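Local coordinates for protein glucose-resistance amylase regulator (PDB 4RK6) that probably acts as a DNA-binding transcriptional regulator of the LacI family, with a sugar-binding domain that holds glucose in this crystal, at residues 118-121 / 122-126; 156-159 / 160-164. One frame throughout, in Å; residues are numbered along the deposited sequence.

Interaction 1 of 2, residues 118-121 / 122-126; sequences VDYL and IDMGH
Met124, a selenomethionine in this crystal, lies across one face of the Tyr120 ring. Its CG sits 3.8 Å from the ring centroid and 24° off the ring normal, displaced toward the CE1 rim, which makes this a CH-pi contact. Bends at chi2 and chi3 bring SE round as well, but obliquely, 4.8 Å from the same centroid, as a Met-aromatic contact. The His126 ring is met at its edge, in plane, by Leu121 O, 3.4 Å from His126 CD2. That carbonyl has a stronger tie: His126 N donates to Leu121 O at 3.0 Å. This bond, the one from Gly125 N to Ile122 O and the positive phi of Gly125, 98°, make a Schellman motif that ends the helix. Met124 N bonds chiefly to Tyr120 O, with a weak branch to Leu121 O. One turn earlier, Val118 and Ile122 run side by side, with Val118 CG1 to Ile122 CD1 at 3.6 Å. Asp119 and Asp123 bring like charges together, their OD2 atoms 3.8 Å apart. Water 2 donates to both, at 2.6 Å to Asp119 OD2 and 2.7 Å to Asp123 OD2, and probably eases the repulsion. Water 1 lies within bonding distance of both OD1 atoms, with more acceptors around it than it has protons; His156 is a further partner of Asp119. Beyond the turn, Thr191 and the carbonyl of Leu281 hold the two ring nitrogens of His126. The C-terminal end of helix 110-123 thus rests with Leu121 on strands 192-195 and 220-223, and with Val118 on strand 192-195 and helix 144-155.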
ATOM      1  N   VAL A 118      -3.013  26.015   5.297  1.00 21.79           N
ATOM      2  CA  VAL A 118      -3.972  27.012   5.731  1.00 21.56           C
ATOM      3  C   VAL A 118      -3.695  28.326   5.013  1.00 24.32           C
ATOM      4  O   VAL A 118      -4.607  28.978   4.527  1.00 22.97           O
ATOM      5  CB  VAL A 118      -3.899  27.184   7.263  1.00 21.04           C
ATOM      6  CG1 VAL A 118      -4.659  28.427   7.703  1.00 24.14           C
ATOM      7  CG2 VAL A 118      -4.434  25.964   7.962  1.00 26.93           C
ATOM      8  N   ASP A 119      -2.423  28.704   4.909  1.00 22.76           N
ATOM      9  CA  ASP A 119      -2.070  29.933   4.202  1.00 22.86           C
ATOM     10  C   ASP A 119      -2.556  29.941   2.741  1.00 25.43           C
ATOM     11  O   ASP A 119      -3.117  30.922   2.245  1.00 23.32           O
ATOM     12  CB  ASP A 119      -0.564  30.152   4.251  1.00 27.30           C
ATOM     13  CG  ASP A 119      -0.200  31.602   4.112  1.00 49.97           C
ATOM     14  OD1 ASP A 119      -0.635  32.419   4.951  1.00 39.68           O
ATOM     15  OD2 ASP A 119       0.504  31.924   3.148  1.00 40.82           O
ATOM     16  N   TYR A 120      -2.335  28.822   2.067  1.00 21.84           N
ATOM     17  CA  TYR A 120      -2.774  28.648   0.694  1.00 19.65           C
ATOM     18  C   TYR A 120      -4.289  28.698   0.578  1.00 20.73           C
ATOM     19  O   TYR A 120      -4.832  29.393  -0.282  1.00 23.95           O
ATOM     20  CB  TYR A 120      -2.235  27.311   0.139  1.00 20.84           C
ATOM     21  CG  TYR A 120      -2.755  26.985  -1.216  1.00 19.75           C
ATOM     22  CD1 TYR A 120      -2.493  27.818  -2.293  1.00 21.74           C
ATOM     23  CD2 TYR A 120      -3.519  25.857  -1.430  1.00 27.76           C
ATOM     24  CE1 TYR A 120      -2.979  27.524  -3.564  1.00 24.23           C
ATOM     25  CE2 TYR A 120      -4.008  25.558  -2.686  1.00 25.04           C
ATOM     26  CZ  TYR A 120      -3.748  26.376  -3.741  1.00 23.05           C
ATOM     27  OH  TYR A 120      -4.258  26.031  -4.974  1.00 25.84           O
ATOM     28  N   LEU A 121      -4.994  27.961   1.427  1.00 21.85           N
ATOM     29  CA  LEU A 121      -6.447  27.939   1.328  1.00 22.10           C
ATOM     30  C   LEU A 121      -7.062  29.321   1.586  1.00 23.09           C
ATOM     31  O   LEU A 121      -7.991  29.714   0.896  1.00 22.31           O
ATOM     32  CB  LEU A 121      -7.052  26.914   2.283  1.00 23.61           C
ATOM     33  CG  LEU A 121      -6.861  25.447   1.840  1.00 22.35           C
ATOM     34  CD1 LEU A 121      -7.376  24.488   2.897  1.00 21.28           C
ATOM     35  CD2 LEU A 121      -7.524  25.170   0.515  1.00 26.15           C
ATOM     36  N   ILE A 122      -6.522  30.046   2.558  1.00 21.82           N
ATOM     37  CA  ILE A 122      -6.989  31.414   2.845  1.00 24.88           C
ATOM     38  C   ILE A 122      -6.659  32.360   1.678  1.00 22.10           C
ATOM     39  O   ILE A 122      -7.484  33.185   1.288  1.00 22.16           O
ATOM     40  CB  ILE A 122      -6.409  31.928   4.182  1.00 23.96           C
ATOM     41  CG1 ILE A 122      -7.069  31.156   5.337  1.00 25.05           C
ATOM     42  CG2 ILE A 122      -6.586  33.443   4.342  1.00 26.08           C
ATOM     43  CD1 ILE A 122      -6.378  31.400   6.657  1.00 31.94           C
ATOM     44  N   ASP A 123      -5.471  32.232   1.108  1.00 22.61           N
ATOM     45  CA  ASP A 123      -5.099  32.981  -0.113  1.00 22.32           C
ATOM     46  C   ASP A 123      -6.070  32.694  -1.280  1.00 28.28           C
ATOM     47  O   ASP A 123      -6.331  33.562  -2.107  1.00 25.86           O
ATOM     48  CB  ASP A 123      -3.670  32.646  -0.550  1.00 27.43           C
ATOM     49  CG  ASP A 123      -2.597  33.331   0.293  1.00 31.79           C
ATOM     50  OD1 ASP A 123      -2.929  34.161   1.154  1.00 28.52           O
ATOM     51  OD2 ASP A 123      -1.406  33.020   0.091  1.00 28.15           O
HETATM   52  N   MSE A 124      -6.600  31.471  -1.331  1.00 22.32           N
HETATM   53  CA  MSE A 124      -7.546  31.070  -2.370  1.00 24.94           C
HETATM   54  C   MSE A 124      -8.972  31.433  -2.009  1.00 23.03           C
HETATM   55  O   MSE A 124      -9.894  31.076  -2.734  1.00 27.20           O
HETATM   56  CB  MSE A 124      -7.418  29.564  -2.617  1.00 24.26           C
HETATM   57  CG  MSE A 124      -6.092  29.126  -3.219  1.00 20.72           C
HETATM   58 SE   MSE A 124      -5.776  29.843  -5.024  1.00 29.57          SE
HETATM   59  CE  MSE A 124      -6.799  28.451  -5.984  1.00 42.30           C
ATOM     60  N   GLY A 125      -9.172  32.122  -0.877  1.00 26.10           N
ATOM     61  CA  GLY A 125     -10.464  32.725  -0.520  1.00 24.82           C
ATOM     62  C   GLY A 125     -11.339  31.935   0.431  1.00 27.53           C
ATOM     63  O   GLY A 125     -12.516  32.295   0.657  1.00 24.48           O
ATOM     64  N   HIS A 126     -10.793  30.851   0.984  1.00 23.37           N
ATOM     65  CA  HIS A 126     -11.509  30.026   1.944  1.00 22.93           C
ATOM     66  C   HIS A 126     -11.350  30.599   3.346  1.00 24.52           C
ATOM     67  O   HIS A 126     -10.291  31.122   3.691  1.00 29.84           O
ATOM     68  CB  HIS A 126     -11.005  28.589   1.897  1.00 23.62           C
ATOM     69  CG  HIS A 126     -11.230  27.946   0.569  1.00 23.15           C
ATOM     70  ND1 HIS A 126     -12.370  27.229   0.281  1.00 24.26           N
ATOM     71  CD2 HIS A 126     -10.498  27.968  -0.569  1.00 23.81           C
ATOM     72  CE1 HIS A 126     -12.337  26.848  -0.984  1.00 20.15           C
ATOM     73  NE2 HIS A 126     -11.197  27.258  -1.513  1.00 22.42           N
TER
HETATM   74  O   HOH W   1      -3.051  33.545   3.928  1.00 34.59           O
HETATM   75  O   HOH W   2       0.520  34.046   1.637  1.00 37.08           O

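Interaction 2 of 2, residues 156-159 / 160-164; sequences HNLA and YENIF
Two hydrogen bonds join Ala159 and Asn162 in both directions, and they close this turn. Ala159 N donates to Asn162 OD1 at 2.9 Å, almost straight at 169°, and arrives in the plane of the amide on a lone pair of the oxygen. In return Asn162 N donates to Ala159 O at 2.8 Å, this time from above the carbonyl plane, 49° out of it. The side chain can reach back because CG lies anti to the carbonyl carbon of Asn162 and beside its backbone N, chi1 -56°, which turns the amide toward the chain that precedes it. Its other end is held too: ND2 bonds to Asn128 OD1, so both polar atoms of this buried amide have partners and its flip is fixed. Within the turn itself, Ile163 N bonds to Tyr160 O at 3.2 Å.

The remaining contacts are van der Waals. Leu158 crosses Asn162 at about a right angle, with Leu158 CB 3.6 Å from Asn162 OD1, and Ala159 CB lies 3.8 Å from that same oxygen. On the Ala159 carbonyl, Ile163 CG1 comes to 3.5 Å from Ala159 O, while the Ile163 side chain also packs on helix 144-155.

In the fold, this is the return loop of a beta-alpha-beta crossover: helix 144-155 closes in a Schellman motif with Asn157 at the positive-phi position, and a 3-10 turn over 160-162 then delivers the chain into strand 163-166, parallel to strand 129-132.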
ATOM      1  N   HIS A 156      -4.120  33.331  11.743  1.00 26.16           N
ATOM      2  CA  HIS A 156      -4.641  34.039  10.564  1.00 30.32           C
ATOM      3  C   HIS A 156      -5.912  34.853  10.868  1.00 29.19           C
ATOM      4  O   HIS A 156      -6.623  35.294   9.952  1.00 34.25           O
ATOM      5  CB  HIS A 156      -4.932  33.020   9.435  1.00 36.13           C
ATOM      6  CG  HIS A 156      -3.710  32.543   8.709  1.00 28.07           C
ATOM      7  ND1 HIS A 156      -2.914  31.515   9.171  1.00 30.99           N
ATOM      8  CD2 HIS A 156      -3.161  32.948   7.538  1.00 25.96           C
ATOM      9  CE1 HIS A 156      -1.923  31.310   8.317  1.00 32.23           C
ATOM     10  NE2 HIS A 156      -2.047  32.172   7.322  1.00 30.80           N
ATOM     11  N   ASN A 157      -6.189  35.050  12.155  1.00 30.95           N
ATOM     12  CA  ASN A 157      -7.325  35.841  12.624  1.00 39.05           C
ATOM     13  C   ASN A 157      -8.682  35.280  12.250  1.00 34.80           C
ATOM     14  O   ASN A 157      -9.649  36.014  12.103  1.00 34.78           O
ATOM     15  CB  ASN A 157      -7.188  37.303  12.179  1.00 40.37           C
ATOM     16  CG  ASN A 157      -5.881  37.911  12.635  1.00 99.64           C
ATOM     17  OD1 ASN A 157      -5.459  37.716  13.782  1.00 43.99           O
ATOM     18  ND2 ASN A 157      -5.215  38.627  11.738  1.00 62.04           N
ATOM     19  N   LEU A 158      -8.767  33.959  12.151  1.00 31.15           N
ATOM     20  CA  LEU A 158     -10.065  33.304  12.031  1.00 32.57           C
ATOM     21  C   LEU A 158     -10.483  32.827  13.410  1.00 25.59           C
ATOM     22  O   LEU A 158      -9.683  32.805  14.345  1.00 35.96           O
ATOM     23  CB  LEU A 158     -10.006  32.154  11.012  1.00 31.18           C
ATOM     24  CG  LEU A 158      -9.636  32.632   9.603  1.00 25.85           C
ATOM     25  CD1 LEU A 158      -9.600  31.448   8.633  1.00 29.75           C
ATOM     26  CD2 LEU A 158     -10.578  33.722   9.098  1.00 32.37           C
ATOM     27  N   ALA A 159     -11.743  32.452  13.528  1.00 33.48           N
ATOM     28  CA  ALA A 159     -12.346  32.196  14.824  1.00 37.75           C
ATOM     29  C   ALA A 159     -12.824  30.766  14.907  1.00 36.91           C
ATOM     30  O   ALA A 159     -12.900  30.055  13.895  1.00 30.94           O
ATOM     31  CB  ALA A 159     -13.503  33.160  15.046  1.00 46.19           C
ATOM     32  N   TYR A 160     -13.168  30.345  16.120  1.00 33.17           N
ATOM     33  CA  TYR A 160     -13.683  28.997  16.349  1.00 35.03           C
ATOM     34  C   TYR A 160     -14.871  28.636  15.457  1.00 38.42           C
ATOM     35  O   TYR A 160     -15.016  27.471  15.088  1.00 32.96           O
ATOM     36  CB  TYR A 160     -14.036  28.782  17.828  1.00 47.60           C
ATOM     37  CG  TYR A 160     -12.859  29.017  18.752  1.00 81.21           C
ATOM     38  CD1 TYR A 160     -11.689  28.258  18.634  1.00 50.68           C
ATOM     39  CD2 TYR A 160     -12.906  30.011  19.732  1.00125.92           C
ATOM     40  CE1 TYR A 160     -10.608  28.476  19.476  1.00 66.58           C
ATOM     41  CE2 TYR A 160     -11.834  30.236  20.578  1.00131.51           C
ATOM     42  CZ  TYR A 160     -10.688  29.471  20.448  1.00 69.82           C
ATOM     43  OH  TYR A 160      -9.629  29.704  21.295  1.00 82.02           O
ATOM     44  N   GLU A 161     -15.702  29.622  15.103  1.00 30.40           N
ATOM     45  CA  GLU A 161     -16.827  29.391  14.186  1.00 35.40           C
ATOM     46  C   GLU A 161     -16.397  29.051  12.740  1.00 27.39           C
ATOM     47  O   GLU A 161     -17.200  28.574  11.959  1.00 28.33           O
ATOM     48  CB  GLU A 161     -17.771  30.600  14.148  1.00 39.29           C
ATOM     49  CG  GLU A 161     -17.232  31.802  13.382  1.00 41.54           C
ATOM     50  CD  GLU A 161     -18.060  33.059  13.584  1.00 90.91           C
ATOM     51  OE1 GLU A 161     -19.306  32.966  13.628  1.00 76.35           O
ATOM     52  OE2 GLU A 161     -17.461  34.148  13.689  1.00 68.58           O
ATOM     53  N   ASN A 162     -15.149  29.327  12.400  1.00 29.00           N
ATOM     54  CA  ASN A 162     -14.594  28.979  11.076  1.00 34.70           C
ATOM     55  C   ASN A 162     -13.889  27.620  11.044  1.00 26.73           C
ATOM     56  O   ASN A 162     -13.432  27.184   9.984  1.00 26.60           O
ATOM     57  CB  ASN A 162     -13.561  30.019  10.681  1.00 27.05           C
ATOM     58  CG  ASN A 162     -14.112  31.424  10.680  1.00 34.25           C
ATOM     59  OD1 ASN A 162     -13.570  32.312  11.340  1.00 32.23           O
ATOM     60  ND2 ASN A 162     -15.177  31.636   9.928  1.00 29.26           N
ATOM     61  N   ILE A 163     -13.747  27.003  12.211  1.00 25.77           N
ATOM     62  CA  ILE A 163     -12.882  25.835  12.411  1.00 27.13           C
ATOM     63  C   ILE A 163     -13.752  24.606  12.607  1.00 32.23           C
ATOM     64  O   ILE A 163     -14.580  24.575  13.516  1.00 27.87           O
ATOM     65  CB  ILE A 163     -11.966  26.043  13.644  1.00 24.16           C
ATOM     66  CG1 ILE A 163     -10.954  27.153  13.347  1.00 28.57           C
ATOM     67  CG2 ILE A 163     -11.286  24.738  14.034  1.00 27.97           C
ATOM     68  CD1 ILE A 163     -10.210  27.636  14.566  1.00 30.89           C
ATOM     69  N   PHE A 164     -13.587  23.604  11.742  1.00 23.93           N
ATOM     70  CA  PHE A 164     -14.369  22.361  11.828  1.00 22.70           C
ATOM     71  C   PHE A 164     -13.453  21.152  11.892  1.00 23.06           C
ATOM     72  O   PHE A 164     -12.399  21.158  11.301  1.00 26.03           O
ATOM     73  CB  PHE A 164     -15.319  22.249  10.629  1.00 22.53           C
ATOM     74  CG  PHE A 164     -16.271  23.395  10.512  1.00 25.72           C
ATOM     75  CD1 PHE A 164     -15.856  24.601   9.946  1.00 24.04           C
ATOM     76  CD2 PHE A 164     -17.563  23.289  10.998  1.00 27.09           C
ATOM     77  CE1 PHE A 164     -16.731  25.675   9.847  1.00 28.35           C
ATOM     78  CE2 PHE A 164     -18.437  24.357  10.902  1.00 25.33           C
ATOM     79  CZ  PHE A 164     -18.019  25.544  10.338  1.00 28.53           C
TER

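Both interactions lie at the end of a helix in the same lobe of the periplasmic-binding-protein fold, with centres about 13 Å apart. Interaction 1 is partly buried and combines aromatic and aliphatic packing with a water-bridged acidic pair; interaction 2 is a surface turn built chiefly on one asparagine amide. The first leads helix 110-123 toward strand 129-132, whereas the second leads helix 144-155 into strand 163-166, the outermost strand within the chain on that side. They meet directly: Ile122 CD1 packs 3.5 Å from His156 CB and 3.8 Å from Leu158 CD1, and beside this apolar contact the Asp119-His156 pair is the polar tie between the two.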